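Local coordinates for arginine decarboxylase, A207R protein (Paramecium bursaria Chlorella virus 1, PDB 2NVA) that decarboxylates arginine to agmatine with pyridoxal 5'-phosphate as cofactor, and is held here with agmatine joined to that cofactor, at residues Y45-N50 with V54-M59; L132-D137 with D154-L159; N292-K297 with D325-I330. One frame throughout, in Å; residues are numbered along the deposited sequence.

Contact 1. Residues Y45-N50 with V54-M59; sequences YAVKCN and VLLKTM. With PL2 ((4-{[(4-{[amino(imino)methyl]amino}butyl)amino]methyl}-5-hydroxy-6-methylpyridin-3-yl)methyl dihydrogen phosphate), chain I.
Tyr45 lays its ring against three side chains of the helix 54-59, and the contact is almost wholly apolar. One face takes the Met59 methyl: CE lies 3.8 Å from the ring centroid and 16° off the normal, a CH-pi contact offset toward the rim. Met59 SD lies oblique to the same ring and adds a Met-aromatic contact; a bend at chi2 (-59°) brings CE back over the ring. Leu56 meets the ring edge, near its plane, with CD2 at 3.8 Å from Tyr45 CE1, and the same methyl also reaches Val47 CG2. Leu55 comes in obliquely at the phenol end, CD2 3.3 Å from Tyr45 OH, and touches Asn50 CB at 3.7 Å.

These pieces belong to a beta-alpha-beta unit of the TIM barrel: strand 41-46, helix 53-61 and strand 65-68, whose Phe66 also packs on Val47, Leu56 and Met59.

Within 45-50, the Tyr45 hydroxyl donates to Asn50 O at 2.7 Å, in the carbonyl plane and on a lone pair, which ties the ring to the turn after the strand. The Asn50 amide is held at both ends: ND2 bonds Gly351 O, while OD1 accepts from Asp52 N, two residues on, and from Asn355 ND2.

On the pocket side, Ala46 CB lies 3.9 Å from C6 of the cofactor-agmatine adduct (PL2). Lys48, a pyridoxal 5'-phosphate-binding residue, bends at chi3 and chi4, with NZ 3.8 Å from ring atom C2; NZ also forms a salt bridge with Asp67.

Contact 2. Residues L132-D137 with D154-L159; sequences LRIRCD and DEIRHL
Leu132 and Ile134 meet Ile156 with no flat group between them; the flat groups, the Arg135 guanidinium and the Asp137 carboxylate, pair with each other within 132-137. The carboxylate sits at the guanidinium edge, in its plane, and is gripped side-on by NE and NH2. Arg135 NH2 reaches the syn lone pair of Asp137 OD2 at 2.8 Å in a salt bridge. Arg135 NE approaches the same oxygen at 3.1 Å, also from the syn side but 30° out of the carboxylate plane.

Across the contact everything is aliphatic. Ile156 CD1 is the shared methyl, 3.5 Å from Ile134 CG2, tighter than usual, and 3.8 Å from Leu132 CD2. A chi1 of -63° places Ile156 CG1 beside its own backbone N and carries CD1 to Leu132 and Ile134. The other branch of Leu132 serves the next helical turn: CD1 meets Leu159 CD1 at 3.9 Å, the side chains crossing at about a right angle.

This is the seam of another barrel beta-alpha-beta unit, strand 129-133, helix 156-165 and strand 170-174. Leu132 and Ile134 lean on Ile173 of that last strand, and Ile134 also touches Ser194 of helix 184-204.

Contact 3. Residues N292-K297 with D325-I330; sequences NVIFEK and DGVDVI. With PL2 ((4-{[(4-{[amino(imino)methyl]amino}butyl)amino]methyl}-5-hydroxy-6-methylpyridin-3-yl)methyl dihydrogen phosphate), chain J; PL2 ((4-{[(4-{[amino(imino)methyl]amino}butyl)amino]methyl}-5-hydroxy-6-methylpyridin-3-yl)methyl dihydrogen phosphate), chain I.
Val293 and Ile294, on the short helix 292-295, press against the loop 325-330, which turns a corner at Ile330 and is built of overlapping turns: an Asx turn inside a type I beta turn from Asp325 to Asp328, and an inverse gamma turn centred on Asp328. Both valine branches meet backbone carbonyls: Val293 CG1 is 3.3 Å from Val329 O, and CG2 is 3.6 Å from Ile330 O. With CG1 anti to the backbone N (chi1 175°), both methyls are turned onto these carbonyls, and CG1 reaches the two of them. Ile294 reaches the turn through CD1, 3.8 Å from Val327 O and 4.1 Å from Val327 CG2.

Beyond this junction, each segment serves a different active site of the dimer. From the helix side, Asn292 OD1 and Glu296 OE2 accept weak hydrogen bonds from NH1 of one agmatine guanidinium, the latter at 2.8 Å; Glu296 OE2 is also paired with Arg255. From the turn, Asp325 OD2 accepts NE of the other agmatine at 2.8 Å, in the pocket whose cofactor is held mainly by the second subunit, and Tyr287 OH bonds the same oxygen.

Farther out, Ile294 CG2 lies over the centre of one face of its neighbour Phe295, whose ring meets Tyr287 of the second subunit, while Lys148 of that subunit donates to the carbonyls of Asp325 and Asp328. The other oxygen of the Asp325 carboxylate is anchored as well: Val327 N donates to OD1 at 2.8 Å, nearly straight at 172°, from 39° above the carboxylate plane.

From the N terminus, contact 1 closes first, with three residues between its segments. Contact 2 follows in the same barrel, spanning a 16-residue loop that holds neither helix nor strand, and reaches the same parallel sheet; their centres are 29 Å apart. Contact 3 comes last, spanning 27 residues that include strands 303-304 and 314-320 of the mixed sheet, beyond the barrel. The three lie in series, with none nested or crossing. Contacts 1 and 3 do not touch, but both border the same adduct: 45-50 flanks the cofactor ring and 292-297 the guanidinium. Through 325-330, contact 3 also reaches the adduct of the second site.

Contact 1. Residues Y45-N50 with V54-M59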
loop_
_atom_site.group_PDB
_atom_site.type_symbol
_atom_site.label_atom_id
_atom_site.label_comp_id
_atom_site.label_asym_id
_atom_site.label_seq_id
_atom_site.Cartn_x
_atom_site.Cartn_y
_atom_site.Cartn_z
ATOM N N TYR A 45 -23.028 -4.608 4.058
ATOM C CA TYR A 45 -21.954 -4.216 3.143
ATOM C C TYR A 45 -20.631 -3.981 3.897
ATOM O O TYR A 45 -20.593 -3.249 4.884
ATOM C CB TYR A 45 -22.340 -2.964 2.340
ATOM C CG TYR A 45 -21.188 -2.404 1.536
ATOM C CD1 TYR A 45 -20.626 -1.146 1.847
ATOM C CD2 TYR A 45 -20.620 -3.141 0.498
ATOM C CE1 TYR A 45 -19.537 -0.634 1.127
ATOM C CE2 TYR A 45 -19.534 -2.644 -0.236
ATOM C CZ TYR A 45 -19.003 -1.395 0.073
ATOM O OH TYR A 45 -17.925 -0.909 -0.637
ATOM N N ALA A 46 -19.556 -4.590 3.393
ATOM C CA ALA A 46 -18.224 -4.459 3.983
ATOM C C ALA A 46 -17.605 -3.135 3.549
ATOM O O ALA A 46 -17.042 -3.012 2.456
ATOM C CB ALA A 46 -17.326 -5.658 3.589
ATOM N N VAL A 47 -17.743 -2.140 4.422
ATOM C CA VAL A 47 -17.320 -0.765 4.172
ATOM C C VAL A 47 -15.842 -0.678 3.715
ATOM O O VAL A 47 -15.489 0.168 2.883
ATOM C CB VAL A 47 -17.545 0.081 5.461
ATOM C CG1 VAL A 47 -16.969 1.505 5.324
ATOM C CG2 VAL A 47 -19.059 0.121 5.806
ATOM N N LYS A 48 -15.013 -1.571 4.246
ATOM C CA LYS A 48 -13.580 -1.599 3.940
ATOM C C LYS A 48 -13.278 -1.748 2.457
ATOM O O LYS A 48 -12.209 -1.345 2.005
ATOM C CB LYS A 48 -12.892 -2.738 4.710
ATOM C CG LYS A 48 -13.487 -4.107 4.404
ATOM C CD LYS A 48 -12.763 -5.252 5.111
ATOM C CE LYS A 48 -13.294 -5.508 6.515
ATOM N NZ LYS A 48 -14.790 -5.876 6.593
ATOM N N CYS A 49 -14.205 -2.337 1.712
ATOM C CA CYS A 49 -13.990 -2.588 0.287
ATOM C C CYS A 49 -14.001 -1.292 -0.537
ATOM O O CYS A 49 -13.228 -1.147 -1.488
ATOM C CB CYS A 49 -15.046 -3.564 -0.227
ATOM S SG CYS A 49 -14.844 -4.066 -1.956
ATOM N N ASN A 50 -14.878 -0.364 -0.141
ATOM C CA ASN A 50 -14.997 0.941 -0.773
ATOM C C ASN A 50 -15.863 1.796 0.130
ATOM O O ASN A 50 -17.053 1.508 0.318
ATOM C CB ASN A 50 -15.634 0.829 -2.165
ATOM C CG ASN A 50 -15.551 2.120 -2.947
ATOM O OD1 ASN A 50 -15.483 3.199 -2.366
ATOM N ND2 ASN A 50 -15.538 2.016 -4.278
ATOM N N VAL A 54 -20.842 8.490 -1.263
ATOM C CA VAL A 54 -22.049 8.349 -2.097
ATOM C C VAL A 54 -22.493 6.887 -2.160
ATOM O O VAL A 54 -23.692 6.594 -2.116
ATOM C CB VAL A 54 -21.826 8.946 -3.513
ATOM C CG1 VAL A 54 -22.966 8.586 -4.458
ATOM C CG2 VAL A 54 -21.685 10.462 -3.415
ATOM N N LEU A 55 -21.522 5.977 -2.255
ATOM C CA LEU A 55 -21.812 4.545 -2.233
ATOM C C LEU A 55 -22.499 4.159 -0.920
ATOM O O LEU A 55 -23.495 3.436 -0.932
ATOM C CB LEU A 55 -20.523 3.725 -2.395
ATOM C CG LEU A 55 -20.641 2.198 -2.396
ATOM C CD1 LEU A 55 -21.541 1.707 -3.527
ATOM C CD2 LEU A 55 -19.265 1.542 -2.481
ATOM N N LEU A 56 -21.964 4.654 0.194
ATOM C CA LEU A 56 -22.506 4.319 1.502
ATOM C C LEU A 56 -23.918 4.884 1.663
ATOM O O LEU A 56 -24.791 4.213 2.209
ATOM C CB LEU A 56 -21.593 4.824 2.617
ATOM C CG LEU A 56 -20.172 4.261 2.698
ATOM C CD1 LEU A 56 -19.421 4.912 3.864
ATOM C CD2 LEU A 56 -20.152 2.734 2.830
ATOM N N LYS A 57 -24.138 6.107 1.187
ATOM C CA LYS A 57 -25.485 6.701 1.238
ATOM C C LYS A 57 -26.472 5.911 0.377
ATOM O O LYS A 57 -27.635 5.730 0.754
ATOM C CB LYS A 57 -25.451 8.184 0.843
ATOM C CG LYS A 57 -26.816 8.905 0.816
ATOM C CD LYS A 57 -27.543 8.810 2.159
ATOM C CE LYS A 57 -28.753 9.755 2.183
ATOM N NZ LYS A 57 -29.703 9.434 3.320
ATOM N N THR A 58 -26.006 5.452 -0.781
ATOM C CA THR A 58 -26.821 4.639 -1.679
ATOM C C THR A 58 -27.246 3.328 -1.019
ATOM O O THR A 58 -28.404 2.921 -1.123
ATOM C CB THR A 58 -26.069 4.349 -2.987
ATOM O OG1 THR A 58 -25.721 5.591 -3.615
ATOM C CG2 THR A 58 -26.931 3.533 -3.943
ATOM N N MET A 59 -26.292 2.682 -0.351
ATOM C CA MET A 59 -26.531 1.487 0.467
ATOM C C MET A 59 -27.594 1.790 1.531
ATOM O O MET A 59 -28.583 1.066 1.675
ATOM C CB MET A 59 -25.238 1.060 1.206
ATOM C CG MET A 59 -24.040 0.503 0.356
ATOM S SD MET A 59 -24.508 -0.972 -0.591
ATOM C CE MET A 59 -22.972 -1.159 -1.464
HETATM N N1 PL2 I . -16.357 -9.520 5.847
HETATM C C2 PL2 I . -15.165 -9.632 6.455
HETATM C C2A PL2 I . -15.092 -9.884 7.975
HETATM C C3 PL2 I . -14.004 -9.515 5.680
HETATM O O3 PL2 I . -12.810 -9.648 6.316
HETATM C C4 PL2 I . -14.062 -9.291 4.289
HETATM C C4A PL2 I . -12.795 -9.143 3.395
HETATM C C5 PL2 I . -15.350 -9.191 3.727
HETATM C C6 PL2 I . -16.469 -9.306 4.531
HETATM P P PL2 I . -15.457 -9.550 -0.166
HETATM N N PL2 I . -11.624 -9.867 3.939
HETATM C CA PL2 I . -10.375 -9.139 3.677
HETATM C CG PL2 I . -8.824 -8.220 1.900
HETATM O OP2 PL2 I . -14.574 -10.536 -1.073
HETATM O OP3 PL2 I . -15.097 -8.040 -0.653
HETATM O OP1 PL2 I . -16.915 -9.851 -0.277
HETATM O OP4 PL2 I . -14.856 -9.757 1.313
HETATM C C5M PL2 I . -15.530 -8.951 2.214
HETATM C CB PL2 I . -10.177 -8.884 2.168
HETATM C CD PL2 I . -8.606 -7.995 0.385
HETATM N NE PL2 I . -7.325 -7.264 0.255
HETATM C CZ PL2 I . -6.888 -6.623 -0.840
HETATM N NH2 PL2 I . -5.694 -5.984 -0.795
HETATM N NH1 PL2 I . -7.613 -6.617 -1.963
#

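Contact 2. Residues L132-D137 with D154-L159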
loop_
_atom_site.group_PDB
_atom_site.type_symbol
_atom_site.label_atom_id
_atom_site.label_comp_id
_atom_site.label_asym_id
_atom_site.label_seq_id
_atom_site.Cartn_x
_atom_site.Cartn_y
_atom_site.Cartn_z
ATOM N N LEU A 132 -19.751 -16.107 16.863
ATOM C CA LEU A 132 -18.511 -16.862 16.807
ATOM C C LEU A 132 -18.111 -17.079 15.350
ATOM O O LEU A 132 -18.852 -17.689 14.589
ATOM C CB LEU A 132 -18.634 -18.200 17.551
ATOM C CG LEU A 132 -17.456 -19.175 17.389
ATOM C CD1 LEU A 132 -16.159 -18.638 17.991
ATOM C CD2 LEU A 132 -17.802 -20.550 17.964
ATOM N N ARG A 133 -16.934 -16.584 14.987
ATOM C CA ARG A 133 -16.398 -16.821 13.656
ATOM C C ARG A 133 -15.596 -18.120 13.644
ATOM O O ARG A 133 -14.658 -18.285 14.428
ATOM C CB ARG A 133 -15.520 -15.660 13.187
ATOM C CG ARG A 133 -14.965 -15.879 11.787
ATOM C CD ARG A 133 -14.307 -14.624 11.251
ATOM N NE ARG A 133 -13.556 -14.892 10.029
ATOM C CZ ARG A 133 -12.887 -13.957 9.359
ATOM N NH1 ARG A 133 -12.868 -12.707 9.805
ATOM N NH2 ARG A 133 -12.227 -14.270 8.246
ATOM N N ILE A 134 -15.992 -19.036 12.764
ATOM C CA ILE A 134 -15.280 -20.299 12.593
ATOM C C ILE A 134 -14.468 -20.289 11.305
ATOM O O ILE A 134 -14.856 -19.647 10.321
ATOM C CB ILE A 134 -16.241 -21.519 12.636
ATOM C CG1 ILE A 134 -17.240 -21.481 11.468
ATOM C CG2 ILE A 134 -16.985 -21.524 13.979
ATOM C CD1 ILE A 134 -18.079 -22.779 11.309
ATOM N N ARG A 135 -13.345 -21.005 11.314
ATOM C CA ARG A 135 -12.519 -21.086 10.118
ATOM C C ARG A 135 -13.067 -22.142 9.160
ATOM O O ARG A 135 -13.238 -23.309 9.541
ATOM C CB ARG A 135 -11.077 -21.430 10.476
ATOM C CG ARG A 135 -10.185 -21.509 9.255
ATOM C CD ARG A 135 -8.799 -21.959 9.612
ATOM N NE ARG A 135 -7.969 -21.978 8.406
ATOM C CZ ARG A 135 -6.648 -22.134 8.396
ATOM N NH1 ARG A 135 -5.974 -22.266 9.538
ATOM N NH2 ARG A 135 -5.997 -22.129 7.240
ATOM N N CYS A 136 -13.339 -21.728 7.924
ATOM C CA CYS A 136 -13.788 -22.632 6.864
ATOM C C CYS A 136 -13.280 -22.091 5.533
ATOM O O CYS A 136 -13.907 -21.197 4.944
ATOM C CB CYS A 136 -15.324 -22.702 6.805
ATOM S SG CYS A 136 -16.190 -23.377 8.234
ATOM N N ASP A 137 -12.161 -22.607 5.044
ATOM C CA ASP A 137 -11.500 -21.977 3.902
ATOM C C ASP A 137 -12.001 -22.462 2.541
ATOM O O ASP A 137 -12.362 -23.625 2.371
ATOM C CB ASP A 137 -9.986 -22.198 3.941
ATOM C CG ASP A 137 -9.332 -21.663 5.203
ATOM O OD1 ASP A 137 -9.996 -20.988 6.022
ATOM O OD2 ASP A 137 -8.112 -21.912 5.355
ATOM N N ASP A 154 -11.767 -27.707 16.908
ATOM C CA ASP A 154 -11.508 -28.251 18.229
ATOM C C ASP A 154 -11.644 -27.256 19.395
ATOM O O ASP A 154 -11.612 -27.655 20.553
ATOM C CB ASP A 154 -10.160 -28.970 18.266
ATOM C CG ASP A 154 -8.970 -28.042 18.058
ATOM O OD1 ASP A 154 -7.870 -28.575 17.824
ATOM O OD2 ASP A 154 -9.083 -26.797 18.134
ATOM N N GLU A 155 -11.793 -25.971 19.101
ATOM C CA GLU A 155 -11.974 -25.011 20.183
ATOM C C GLU A 155 -13.371 -24.394 20.230
ATOM O O GLU A 155 -13.633 -23.551 21.087
ATOM C CB GLU A 155 -10.912 -23.925 20.133
ATOM C CG GLU A 155 -10.762 -23.339 18.782
ATOM C CD GLU A 155 -9.680 -22.272 18.671
ATOM O OE1 GLU A 155 -9.042 -21.903 19.696
ATOM O OE2 GLU A 155 -9.482 -21.791 17.541
ATOM N N ILE A 156 -14.244 -24.802 19.310
ATOM C CA ILE A 156 -15.606 -24.256 19.246
ATOM C C ILE A 156 -16.334 -24.393 20.590
ATOM O O ILE A 156 -16.813 -23.393 21.142
ATOM C CB ILE A 156 -16.467 -24.902 18.087
ATOM C CG1 ILE A 156 -15.885 -24.605 16.681
ATOM C CG2 ILE A 156 -17.927 -24.423 18.143
ATOM C CD1 ILE A 156 -15.362 -23.177 16.579
ATOM N N ARG A 157 -16.414 -25.621 21.117
ATOM C CA ARG A 157 -17.138 -25.833 22.377
ATOM C C ARG A 157 -16.540 -25.034 23.540
ATOM O O ARG A 157 -17.271 -24.405 24.309
ATOM C CB ARG A 157 -17.283 -27.320 22.738
ATOM C CG ARG A 157 -18.356 -27.474 23.806
ATOM C CD ARG A 157 -18.638 -28.886 24.266
ATOM N NE ARG A 157 -19.615 -28.818 25.354
ATOM C CZ ARG A 157 -20.938 -28.834 25.201
ATOM N NH1 ARG A 157 -21.484 -28.943 23.996
ATOM N NH2 ARG A 157 -21.721 -28.764 26.272
ATOM N N HIS A 158 -15.215 -25.057 23.653
ATOM C CA HIS A 158 -14.512 -24.313 24.693
ATOM C C HIS A 158 -14.855 -22.823 24.665
ATOM O O HIS A 158 -15.156 -22.236 25.707
ATOM C CB HIS A 158 -12.987 -24.492 24.562
ATOM C CG HIS A 158 -12.201 -23.509 25.381
ATOM N ND1 HIS A 158 -12.058 -23.625 26.748
ATOM C CD2 HIS A 158 -11.543 -22.377 25.027
ATOM C CE1 HIS A 158 -11.341 -22.611 27.199
ATOM N NE2 HIS A 158 -11.017 -21.840 26.176
ATOM N N LEU A 159 -14.800 -22.220 23.482
ATOM C CA LEU A 159 -15.072 -20.786 23.330
ATOM C C LEU A 159 -16.515 -20.436 23.696
ATOM O O LEU A 159 -16.774 -19.414 24.319
ATOM C CB LEU A 159 -14.768 -20.333 21.906
ATOM C CG LEU A 159 -13.283 -20.230 21.544
ATOM C CD1 LEU A 159 -13.157 -19.883 20.077
ATOM C CD2 LEU A 159 -12.549 -19.191 22.398
#

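Contact 3. Residues N292-K297 with D325-I330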
loop_
_atom_site.group_PDB
_atom_site.type_symbol
_atom_site.label_atom_id
_atom_site.label_comp_id
_atom_site.label_asym_id
_atom_site.label_seq_id
_atom_site.Cartn_x
_atom_site.Cartn_y
_atom_site.Cartn_z
ATOM N N ASN A 292 -4.508 -4.008 -6.317
ATOM C CA ASN A 292 -5.002 -5.351 -6.672
ATOM C C ASN A 292 -4.074 -6.146 -7.601
ATOM O O ASN A 292 -4.137 -7.385 -7.655
ATOM C CB ASN A 292 -6.413 -5.286 -7.273
ATOM C CG ASN A 292 -7.483 -5.097 -6.215
ATOM O OD1 ASN A 292 -7.279 -5.457 -5.051
ATOM N ND2 ASN A 292 -8.629 -4.522 -6.607
ATOM N N VAL A 293 -3.248 -5.426 -8.361
ATOM C CA VAL A 293 -2.231 -6.074 -9.191
ATOM C C VAL A 293 -1.259 -6.843 -8.279
ATOM O O VAL A 293 -0.794 -7.932 -8.620
ATOM C CB VAL A 293 -1.494 -5.029 -10.066
ATOM C CG1 VAL A 293 -0.353 -5.667 -10.855
ATOM C CG2 VAL A 293 -2.495 -4.347 -11.009
ATOM N N ILE A 294 -0.975 -6.270 -7.119
ATOM C CA ILE A 294 -0.068 -6.883 -6.152
ATOM C C ILE A 294 -0.781 -7.932 -5.292
ATOM O O ILE A 294 -0.300 -9.060 -5.164
ATOM C CB ILE A 294 0.595 -5.822 -5.230
ATOM C CG1 ILE A 294 1.298 -4.723 -6.043
ATOM C CG2 ILE A 294 1.549 -6.497 -4.213
ATOM C CD1 ILE A 294 2.412 -5.200 -6.986
ATOM N N PHE A 295 -1.907 -7.552 -4.703
ATOM C CA PHE A 295 -2.565 -8.374 -3.674
ATOM C C PHE A 295 -3.594 -9.373 -4.190
ATOM O O PHE A 295 -3.924 -10.339 -3.473
ATOM C CB PHE A 295 -3.156 -7.478 -2.581
ATOM C CG PHE A 295 -2.118 -6.671 -1.848
ATOM C CD1 PHE A 295 -1.298 -7.272 -0.889
ATOM C CD2 PHE A 295 -1.931 -5.321 -2.139
ATOM C CE1 PHE A 295 -0.319 -6.548 -0.219
ATOM C CE2 PHE A 295 -0.953 -4.587 -1.475
ATOM C CZ PHE A 295 -0.139 -5.214 -0.512
ATOM N N GLU A 296 -4.130 -9.151 -5.388
ATOM C CA GLU A 296 -5.138 -10.071 -5.928
ATOM C C GLU A 296 -4.735 -10.648 -7.282
ATOM O O GLU A 296 -5.558 -11.280 -7.968
ATOM C CB GLU A 296 -6.506 -9.388 -6.033
ATOM C CG GLU A 296 -7.073 -8.883 -4.698
ATOM C CD GLU A 296 -8.552 -8.499 -4.756
ATOM O OE1 GLU A 296 -9.144 -8.441 -5.863
ATOM O OE2 GLU A 296 -9.132 -8.273 -3.679
ATOM N N LYS A 297 -3.472 -10.426 -7.654
ATOM C CA LYS A 297 -2.902 -10.895 -8.925
ATOM C C LYS A 297 -3.703 -10.419 -10.137
ATOM O O LYS A 297 -3.829 -11.142 -11.124
ATOM C CB LYS A 297 -2.763 -12.432 -8.962
ATOM C CG LYS A 297 -1.946 -13.023 -7.811
ATOM C CD LYS A 297 -0.485 -12.550 -7.858
ATOM C CE LYS A 297 0.322 -13.365 -6.846
ATOM N NZ LYS A 297 1.786 -13.018 -6.924
ATOM N N ASP A 325 9.449 2.695 -8.239
ATOM C CA ASP A 325 9.657 1.290 -7.875
ATOM C C ASP A 325 9.448 0.331 -9.040
ATOM O O ASP A 325 8.490 0.476 -9.801
ATOM C CB ASP A 325 8.682 0.959 -6.735
ATOM C CG ASP A 325 9.013 -0.307 -6.021
ATOM O OD1 ASP A 325 9.478 -1.303 -6.631
ATOM O OD2 ASP A 325 8.785 -0.346 -4.783
ATOM N N GLY A 326 10.327 -0.665 -9.166
ATOM C CA GLY A 326 10.208 -1.666 -10.229
ATOM C C GLY A 326 9.050 -2.643 -10.050
ATOM O O GLY A 326 8.641 -3.312 -11.005
ATOM N N VAL A 327 8.527 -2.732 -8.831
ATOM C CA VAL A 327 7.352 -3.595 -8.536
ATOM C C VAL A 327 6.054 -2.989 -9.090
ATOM O O VAL A 327 5.055 -3.697 -9.317
ATOM C CB VAL A 327 7.220 -3.884 -7.017
ATOM C CG1 VAL A 327 6.476 -2.766 -6.313
ATOM C CG2 VAL A 327 6.523 -5.228 -6.783
ATOM N N ASP A 328 6.100 -1.680 -9.330
ATOM C CA ASP A 328 4.929 -0.911 -9.730
ATOM C C ASP A 328 4.716 -1.020 -11.241
ATOM O O ASP A 328 5.052 -0.112 -12.014
ATOM C CB ASP A 328 5.124 0.538 -9.264
ATOM C CG ASP A 328 4.057 1.476 -9.767
ATOM O OD1 ASP A 328 2.937 1.025 -10.103
ATOM O OD2 ASP A 328 4.381 2.681 -9.849
ATOM N N VAL A 329 4.151 -2.151 -11.641
ATOM C CA VAL A 329 3.838 -2.431 -13.021
ATOM C C VAL A 329 2.356 -2.798 -13.037
ATOM O O VAL A 329 1.940 -3.756 -12.375
ATOM C CB VAL A 329 4.680 -3.624 -13.563
ATOM C CG1 VAL A 329 4.451 -3.821 -15.058
ATOM C CG2 VAL A 329 6.166 -3.413 -13.264
ATOM N N ILE A 330 1.572 -2.035 -13.789
ATOM C CA ILE A 330 0.116 -2.251 -13.868
ATOM C C ILE A 330 -0.205 -3.509 -14.672
ATOM O O ILE A 330 -1.042 -4.325 -14.268
ATOM C CB ILE A 330 -0.637 -1.008 -14.459
ATOM C CG1 ILE A 330 -0.397 0.271 -13.607
ATOM C CG2 ILE A 330 -2.133 -1.298 -14.651
ATOM C CD1 ILE A 330 -0.361 -0.036 -12.118
HETATM N N1 PL2 J . 16.889 7.883 -6.355
HETATM C C2 PL2 J . 15.972 7.316 -7.155
HETATM C C2A PL2 J . 15.809 7.859 -8.587
HETATM C C3 PL2 J . 15.216 6.236 -6.690
HETATM O O3 PL2 J . 14.307 5.657 -7.528
HETATM C C4 PL2 J . 15.400 5.754 -5.369
HETATM C C4A PL2 J . 14.611 4.575 -4.753
HETATM C C5 PL2 J . 16.377 6.412 -4.582
HETATM C C6 PL2 J . 17.105 7.470 -5.109
HETATM P P PL2 J . 17.459 4.221 -1.498
HETATM N N PL2 J . 14.077 3.651 -5.753
HETATM C CA PL2 J . 12.675 3.300 -5.410
HETATM C CG PL2 J . 11.330 1.753 -3.911
HETATM O OP2 PL2 J . 17.590 2.651 -1.393
HETATM O OP3 PL2 J . 16.349 4.643 -0.404
HETATM O OP1 PL2 J . 18.733 4.909 -1.197
HETATM O OP4 PL2 J . 16.851 4.583 -2.956
HETATM C C5M PL2 J . 16.654 5.943 -3.144
HETATM C CB PL2 J . 12.552 2.694 -3.990
HETATM C CD PL2 J . 11.271 1.033 -2.554
HETATM N NE PL2 J . 9.904 0.500 -2.401
HETATM C CZ PL2 J . 9.407 0.056 -1.249
HETATM N NH2 PL2 J . 8.141 -0.393 -1.204
HETATM N NH1 PL2 J . 10.144 0.052 -0.142
HETATM N N1 PL2 I . -16.357 -9.520 5.847
HETATM C C2 PL2 I . -15.165 -9.632 6.455
HETATM C C2A PL2 I . -15.092 -9.884 7.975
HETATM C C3 PL2 I . -14.004 -9.515 5.680
HETATM O O3 PL2 I . -12.810 -9.648 6.316
HETATM C C4 PL2 I . -14.062 -9.291 4.289
HETATM C C4A PL2 I . -12.795 -9.143 3.395
HETATM C C5 PL2 I . -15.350 -9.191 3.727
HETATM C C6 PL2 I . -16.469 -9.306 4.531
HETATM P P PL2 I . -15.457 -9.550 -0.166
HETATM N N PL2 I . -11.624 -9.867 3.939
HETATM C CA PL2 I . -10.375 -9.139 3.677
HETATM C CG PL2 I . -8.824 -8.220 1.900
HETATM O OP2 PL2 I . -14.574 -10.536 -1.073
HETATM O OP3 PL2 I . -15.097 -8.040 -0.653
HETATM O OP1 PL2 I . -16.915 -9.851 -0.277
HETATM O OP4 PL2 I . -14.856 -9.757 1.313
HETATM C C5M PL2 I . -15.530 -8.951 2.214
HETATM C CB PL2 I . -10.177 -8.884 2.168
HETATM C CD PL2 I . -8.606 -7.995 0.385
HETATM N NE PL2 I . -7.325 -7.264 0.255
HETATM C CZ PL2 I . -6.888 -6.623 -0.840
HETATM N NH2 PL2 I . -5.694 -5.984 -0.795
HETATM N NH1 PL2 I . -7.613 -6.617 -1.963
#